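Local atomic coordinates of aminoacyl-tRNA synthetase (Cryptosporidium parvum, PDB entry 5F9Z), a protein that probably joins proline to its cognate tRNA at the expense of ATP, and here holds the inhibitor halofuginone together with the ATP analogue AMPPNP. Residues P308-F311 with K312-I315; C323-V326 with E327-K331; D387-I390 with S391-E394. One frame throughout, in Å; residues are numbered along the deposited sequence.

Interaction 1. Residues P308-F311 with K312-I315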
loop_
_atom_site.group_PDB
_atom_site.type_symbol
_atom_site.label_atom_id
_atom_site.label_comp_id
_atom_site.label_asym_id
_atom_site.label_seq_id
_atom_site.Cartn_x
_atom_site.Cartn_y
_atom_site.Cartn_z
ATOM N N PRO A 308 2.312 11.411 31.475
ATOM C CA PRO A 308 2.712 11.595 32.874
ATOM C C PRO A 308 1.812 10.801 33.807
ATOM O O PRO A 308 0.595 10.733 33.619
ATOM C CB PRO A 308 2.559 13.104 33.092
ATOM C CG PRO A 308 1.534 13.521 32.088
ATOM C CD PRO A 308 1.752 12.641 30.890
ATOM N N ILE A 309 2.427 10.189 34.818
ATOM C CA ILE A 309 1.688 9.397 35.795
ATOM C C ILE A 309 0.878 10.335 36.677
ATOM O O ILE A 309 1.383 10.866 37.673
ATOM C CB ILE A 309 2.630 8.519 36.637
ATOM C CG1 ILE A 309 3.527 7.681 35.726
ATOM C CG2 ILE A 309 1.828 7.620 37.566
ATOM C CD1 ILE A 309 2.762 6.832 34.746
ATOM N N ILE A 310 -0.388 10.549 36.313
ATOM C CA ILE A 310 -1.273 11.444 37.047
ATOM C C ILE A 310 -2.685 10.881 36.967
ATOM O O ILE A 310 -3.010 10.083 36.085
ATOM C CB ILE A 310 -1.223 12.888 36.493
ATOM C CG1 ILE A 310 -1.613 13.897 37.575
ATOM C CG2 ILE A 310 -2.125 13.029 35.273
ATOM C CD1 ILE A 310 -0.632 13.964 38.726
ATOM N N PHE A 311 -3.528 11.298 37.908
ATOM C CA PHE A 311 -4.913 10.851 37.928
ATOM C C PHE A 311 -5.760 11.888 38.648
ATOM O O PHE A 311 -5.419 12.307 39.758
ATOM C CB PHE A 311 -5.045 9.484 38.607
ATOM C CG PHE A 311 -6.382 8.832 38.399
ATOM C CD1 PHE A 311 -6.897 8.679 37.125
ATOM C CD2 PHE A 311 -7.116 8.362 39.475
ATOM C CE1 PHE A 311 -8.125 8.078 36.924
ATOM C CE2 PHE A 311 -8.344 7.758 39.282
ATOM C CZ PHE A 311 -8.848 7.616 38.005
ATOM N N LYS A 312 -6.847 12.308 37.996
ATOM C CA LYS A 312 -7.832 13.223 38.563
ATOM C C LYS A 312 -7.257 14.611 38.828
ATOM O O LYS A 312 -7.817 15.611 38.368
ATOM C CB LYS A 312 -8.429 12.633 39.842
ATOM C CG LYS A 312 -9.240 11.369 39.611
ATOM C CD LYS A 312 -10.300 11.594 38.543
ATOM C CE LYS A 312 -11.066 10.319 38.239
ATOM N NZ LYS A 312 -12.015 10.501 37.107
ATOM N N THR A 313 -6.153 14.692 39.567
ATOM C CA THR A 313 -5.539 15.982 39.837
ATOM C C THR A 313 -4.629 16.398 38.681
ATOM O O THR A 313 -4.340 15.624 37.766
ATOM C CB THR A 313 -4.744 15.945 41.140
ATOM O OG1 THR A 313 -4.323 17.274 41.476
ATOM C CG2 THR A 313 -3.515 15.062 40.984
ATOM N N VAL A 314 -4.167 17.640 38.743
ATOM C CA VAL A 314 -3.317 18.206 37.703
ATOM C C VAL A 314 -1.867 17.808 37.953
ATOM O O VAL A 314 -1.447 17.606 39.097
ATOM C CB VAL A 314 -3.514 19.738 37.657
ATOM C CG1 VAL A 314 -2.192 20.481 37.585
ATOM C CG2 VAL A 314 -4.414 20.122 36.486
ATOM N N ILE A 315 -1.097 17.656 36.870
ATOM C CA ILE A 315 0.311 17.296 37.000
ATOM C C ILE A 315 1.075 18.421 37.692
ATOM O O ILE A 315 0.763 19.609 37.536
ATOM C CB ILE A 315 0.928 16.975 35.625
ATOM C CG1 ILE A 315 0.877 18.198 34.706
ATOM C CG2 ILE A 315 0.212 15.810 34.973
ATOM C CD1 ILE A 315 1.409 17.927 33.315
#

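Interaction 2. Residues C323-V326 with E327-K331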
loop_
_atom_site.group_PDB
_atom_site.type_symbol
_atom_site.label_atom_id
_atom_site.label_comp_id
_atom_site.label_asym_id
_atom_site.label_seq_id
_atom_site.Cartn_x
_atom_site.Cartn_y
_atom_site.Cartn_z
ATOM N N CYS A 323 7.965 17.051 31.016
ATOM C CA CYS A 323 7.289 16.645 29.787
ATOM C C CYS A 323 7.520 17.655 28.670
ATOM O O CYS A 323 7.738 17.272 27.514
ATOM C CB CYS A 323 5.794 16.462 30.046
ATOM S SG CYS A 323 5.399 15.168 31.242
ATOM N N ASN A 324 7.477 18.951 28.993
ATOM C CA ASN A 324 7.755 19.969 27.985
ATOM C C ASN A 324 9.205 19.901 27.521
ATOM O O ASN A 324 9.492 20.103 26.335
ATOM C CB ASN A 324 7.432 21.359 28.529
ATOM C CG ASN A 324 5.942 21.593 28.687
ATOM O OD1 ASN A 324 5.125 20.892 28.090
ATOM N ND2 ASN A 324 5.582 22.589 29.489
ATOM N N GLU A 325 10.131 19.620 28.440
ATOM C CA GLU A 325 11.533 19.481 28.059
ATOM C C GLU A 325 11.730 18.287 27.134
ATOM O O GLU A 325 12.413 18.387 26.109
ATOM C CB GLU A 325 12.407 19.348 29.307
ATOM C CG GLU A 325 13.860 19.012 29.009
ATOM C CD GLU A 325 14.713 18.937 30.259
ATOM O OE1 GLU A 325 15.918 19.256 30.176
ATOM O OE2 GLU A 325 14.179 18.564 31.324
ATOM N N VAL A 326 11.128 17.146 27.479
ATOM C CA VAL A 326 11.223 15.964 26.625
ATOM C C VAL A 326 10.553 16.223 25.282
ATOM O O VAL A 326 11.078 15.847 24.226
ATOM C CB VAL A 326 10.617 14.740 27.338
ATOM C CG1 VAL A 326 10.545 13.553 26.391
ATOM C CG2 VAL A 326 11.431 14.388 28.572
ATOM N N GLU A 327 9.385 16.872 25.297
ATOM C CA GLU A 327 8.697 17.187 24.049
ATOM C C GLU A 327 9.516 18.146 23.194
ATOM O O GLU A 327 9.535 18.032 21.962
ATOM C CB GLU A 327 7.318 17.777 24.343
ATOM C CG GLU A 327 6.491 18.072 23.103
ATOM C CD GLU A 327 5.194 18.789 23.422
ATOM O OE1 GLU A 327 5.143 19.504 24.445
ATOM O OE2 GLU A 327 4.222 18.634 22.651
ATOM N N CYS A 328 10.199 19.101 23.830
ATOM C CA CYS A 328 11.036 20.035 23.083
ATOM C C CYS A 328 12.236 19.329 22.466
ATOM O O CYS A 328 12.618 19.622 21.327
ATOM C CB CYS A 328 11.492 21.175 23.993
ATOM S SG CYS A 328 12.621 22.349 23.211
ATOM N N ILE A 329 12.843 18.396 23.204
ATOM C CA ILE A 329 13.980 17.650 22.673
ATOM C C ILE A 329 13.550 16.788 21.492
ATOM O O ILE A 329 14.253 16.707 20.476
ATOM C CB ILE A 329 14.625 16.805 23.787
ATOM C CG1 ILE A 329 15.257 17.710 24.846
ATOM C CG2 ILE A 329 15.662 15.852 23.209
ATOM C CD1 ILE A 329 15.823 16.959 26.028
ATOM N N LEU A 330 12.386 16.143 21.596
ATOM C CA LEU A 330 11.929 15.274 20.517
ATOM C C LEU A 330 11.457 16.072 19.309
ATOM O O LEU A 330 11.635 15.626 18.169
ATOM C CB LEU A 330 10.816 14.354 21.020
ATOM C CG LEU A 330 11.251 12.984 21.550
ATOM C CD1 LEU A 330 12.275 13.104 22.669
ATOM C CD2 LEU A 330 10.042 12.198 22.019
ATOM N N LYS A 331 10.856 17.244 19.530
ATOM C CA LYS A 331 10.480 18.099 18.409
ATOM C C LYS A 331 11.707 18.575 17.644
ATOM O O LYS A 331 11.710 18.593 16.407
ATOM C CB LYS A 331 9.662 19.293 18.905
ATOM C CG LYS A 331 8.158 19.105 18.805
ATOM C CD LYS A 331 7.420 20.344 19.289
ATOM C CE LYS A 331 5.961 20.322 18.865
ATOM N NZ LYS A 331 5.267 19.084 19.315
#

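Interaction 3. Residues D387-I390 with S391-E394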
loop_
_atom_site.group_PDB
_atom_site.type_symbol
_atom_site.label_atom_id
_atom_site.label_comp_id
_atom_site.label_asym_id
_atom_site.label_seq_id
_atom_site.Cartn_x
_atom_site.Cartn_y
_atom_site.Cartn_z
ATOM N N ASP A 387 14.809 2.583 30.518
ATOM C CA ASP A 387 14.878 3.921 31.091
ATOM C C ASP A 387 15.994 4.687 30.395
ATOM O O ASP A 387 17.156 4.268 30.432
ATOM C CB ASP A 387 15.117 3.866 32.600
ATOM C CG ASP A 387 13.934 3.296 33.356
ATOM O OD1 ASP A 387 12.918 4.009 33.498
ATOM O OD2 ASP A 387 14.022 2.139 33.818
ATOM N N ILE A 388 15.641 5.796 29.763
ATOM C CA ILE A 388 16.580 6.623 29.009
ATOM C C ILE A 388 16.734 7.950 29.737
ATOM O O ILE A 388 15.727 8.612 30.011
ATOM C CB ILE A 388 16.109 6.853 27.562
ATOM C CG1 ILE A 388 15.810 5.519 26.874
ATOM C CG2 ILE A 388 17.153 7.635 26.781
ATOM C CD1 ILE A 388 17.013 4.608 26.765
ATOM N N PRO A 389 17.953 8.368 30.079
ATOM C CA PRO A 389 18.137 9.713 30.629
ATOM C C PRO A 389 17.699 10.770 29.627
ATOM O O PRO A 389 17.778 10.576 28.411
ATOM C CB PRO A 389 19.644 9.785 30.900
ATOM C CG PRO A 389 20.074 8.359 31.032
ATOM C CD PRO A 389 19.203 7.589 30.081
ATOM N N ILE A 390 17.224 11.900 30.158
ATOM C CA ILE A 390 16.735 12.980 29.304
ATOM C C ILE A 390 17.838 13.467 28.371
ATOM O O ILE A 390 17.585 13.803 27.207
ATOM C CB ILE A 390 16.169 14.124 30.168
ATOM C CG1 ILE A 390 14.912 13.656 30.906
ATOM C CG2 ILE A 390 15.861 15.347 29.321
ATOM C CD1 ILE A 390 14.320 14.697 31.828
ATOM N N SER A 391 19.082 13.485 28.857
ATOM C CA SER A 391 20.201 13.926 28.033
ATOM C C SER A 391 20.511 12.958 26.897
ATOM O O SER A 391 21.228 13.331 25.962
ATOM C CB SER A 391 21.445 14.122 28.900
ATOM O OG SER A 391 21.804 12.918 29.556
ATOM N N GLU A 392 19.994 11.730 26.952
ATOM C CA GLU A 392 20.216 10.742 25.905
ATOM C C GLU A 392 19.055 10.639 24.923
ATOM O O GLU A 392 19.164 9.907 23.935
ATOM C CB GLU A 392 20.477 9.363 26.521
ATOM C CG GLU A 392 21.769 9.254 27.315
ATOM C CD GLU A 392 22.030 7.842 27.806
ATOM O OE1 GLU A 392 21.223 6.943 27.484
ATOM O OE2 GLU A 392 23.040 7.629 28.509
ATOM N N LEU A 393 17.956 11.356 25.166
ATOM C CA LEU A 393 16.777 11.221 24.315
ATOM C C LEU A 393 17.048 11.707 22.897
ATOM O O LEU A 393 16.552 11.116 21.930
ATOM C CB LEU A 393 15.602 11.986 24.923
ATOM C CG LEU A 393 15.023 11.395 26.207
ATOM C CD1 LEU A 393 13.967 12.319 26.786
ATOM C CD2 LEU A 393 14.444 10.020 25.929
ATOM N N GLU A 394 17.828 12.781 22.754
ATOM C CA GLU A 394 18.110 13.329 21.431
ATOM C C GLU A 394 18.757 12.289 20.525
ATOM O O GLU A 394 18.491 12.254 19.317
ATOM C CB GLU A 394 19.010 14.558 21.559
ATOM C CG GLU A 394 19.403 15.184 20.232
ATOM C CD GLU A 394 20.521 16.196 20.374
ATOM O OE1 GLU A 394 21.218 16.170 21.410
ATOM O OE2 GLU A 394 20.703 17.018 19.450
HETATM O O HOH W 1 18.671 14.719 24.896
#

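Interaction 1. Residues P308-F311 with K312-I315
Pro308 meets Ile315 where the chain, having run out and turned back, passes itself: CG of the proline ring lies 3.9 Å from Ile315 CG2. Ile310 carries more of the contact. Its CG1 stands opposite the backbone N (chi1 -155°) and leans over the returning limb of the loop. There Ile310 CG1 comes within 3.2 Å of Thr313 O, and CD1 touches Thr313 CG2. The same Ile315 methyl, CG2, is 3.6 Å from Ile310 CB, so this one branch packs against both Pro308 and Ile310. At Phe311 the chain reverses. Its carbonyl O accepts a short (2.5 Å) hydrogen bond from Thr313 N, with the donor above the carbonyl plane. Only Lys312 lies between them, and its positive phi (65°) with psi -54° makes this a classic gamma turn. The Phe311 ring points the same way as the Lys312 side chain, whose CG sits over one face, 3.8 Å from the ring centroid, in a CH-pi contact. A bend in the chain beyond CB keeps the lysine close to the ring, with Lys312 CE 3.5 Å from Phe311 CZ. This exposed loop joins strand 304-308 to helix 317-332 in the anticodon-binding domain: Pro308 rests on Gln319 of that helix, Ile315 touches its Lys320, and Lys312 shares a backbone hydrogen bond with Ser343.

Interaction 2. Residues C323-V326 with E327-K331
Cys323 O receives the amide of Glu327 at 2.8 Å, the first of four successive i to i+4 hydrogen bonds that tie Asn324 to Cys328, Glu325 to Ile329 and Val326 to Leu330. The last, Leu330 N to Val326 O, measures 3.0 Å; all four N-H groups aim within about 30° of straight at their acceptors, as in a regular alpha-helix. Side chains four residues apart lie alongside one another. Val326 CG1 and Leu330 CD1 are 4.1 Å apart, on the buried flank. Next round the helix, Glu325 CG is 4.1 Å from Ile329 CD1. With its chain extended from CG anti to the backbone N (chi1 172°), Glu325 reaches away from the axis, and its carboxylate forms a salt bridge with Arg373. Glu327 is also extended, and its OE2 pairs with Lys331 NZ at 3.5 Å. Further out, Val326 and Leu330 press on Phe363 of strand 361-365, and Cys323 on Ile306, placing this helix of the beta-alpha-beta unit 304-339 against its sheet. Val326 and Leu330 thus face the sheet, while Glu325 and Glu327 each find a basic partner, which probably tempers their charge.

Interaction 3. Residues D387-I390 with S391-E394
Two overlapping type I turns, through Ile390-Ser391 and Ser391-Glu392, link Pro389 to Leu393. The first is closed by Glu392 N, which donates to Pro389 O at 2.9 Å. The second is closed by Leu393 N, which donates to Ile390 O at 3.2 Å. In both bonds the donor stands well above the carbonyl plane. A water continues the sequence: it gives a hydrogen bond to Ile390 O at 2.7 Å and accepts one from Glu394 N at 3.0 Å, so that the Ile390 carbonyl serves two donors. The turns carry the chain from strand 385-389, an outermost strand of the five-stranded mixed sheet of the anticodon-binding domain, into the long helix 393-417. Glu392 lays its extended side chain at a slant across the Pro389 ring, CG lying anti to its own carbonyl carbon (chi1 -66°), and Glu392 OE1 comes 3.4 Å from Pro389 CD. Behind the turn, Ile388 CG2 packs on Leu393 CD2 at 3.7 Å and also touches Glu392 CB. The other leucine methyl, CD1, rests against Ile390 CA and sits 4.4 Å from Ile390 CG2. Farther out, Leu393 meets Val375 and Ile388 meets Val377, both on strand 374-379, while Ile390 turns to Ile322 and Glu325 of helix 317-332.

All three contacts belong to the anticodon-binding domain, and all three bear on helix 317-332. Interaction 2 lies within it: at one end Cys323 SG touches Pro308 CB of interaction 1 at 4.0 Å, while along its flank Val326 CG1 packs on Leu393 CD1 of interaction 3 at 3.7 Å and Ile329 CD1 on Ile390 CG2, also at 3.7 Å. Centres of interactions 2 and 3 are about 11 Å apart, those of 1 and 2 about 18 Å. Interactions 1 and 3 do not meet; their nearest atoms are about 10 Å apart. None of the three supplies a residue to the AMPPNP pocket, the halofuginone pocket or the zinc site.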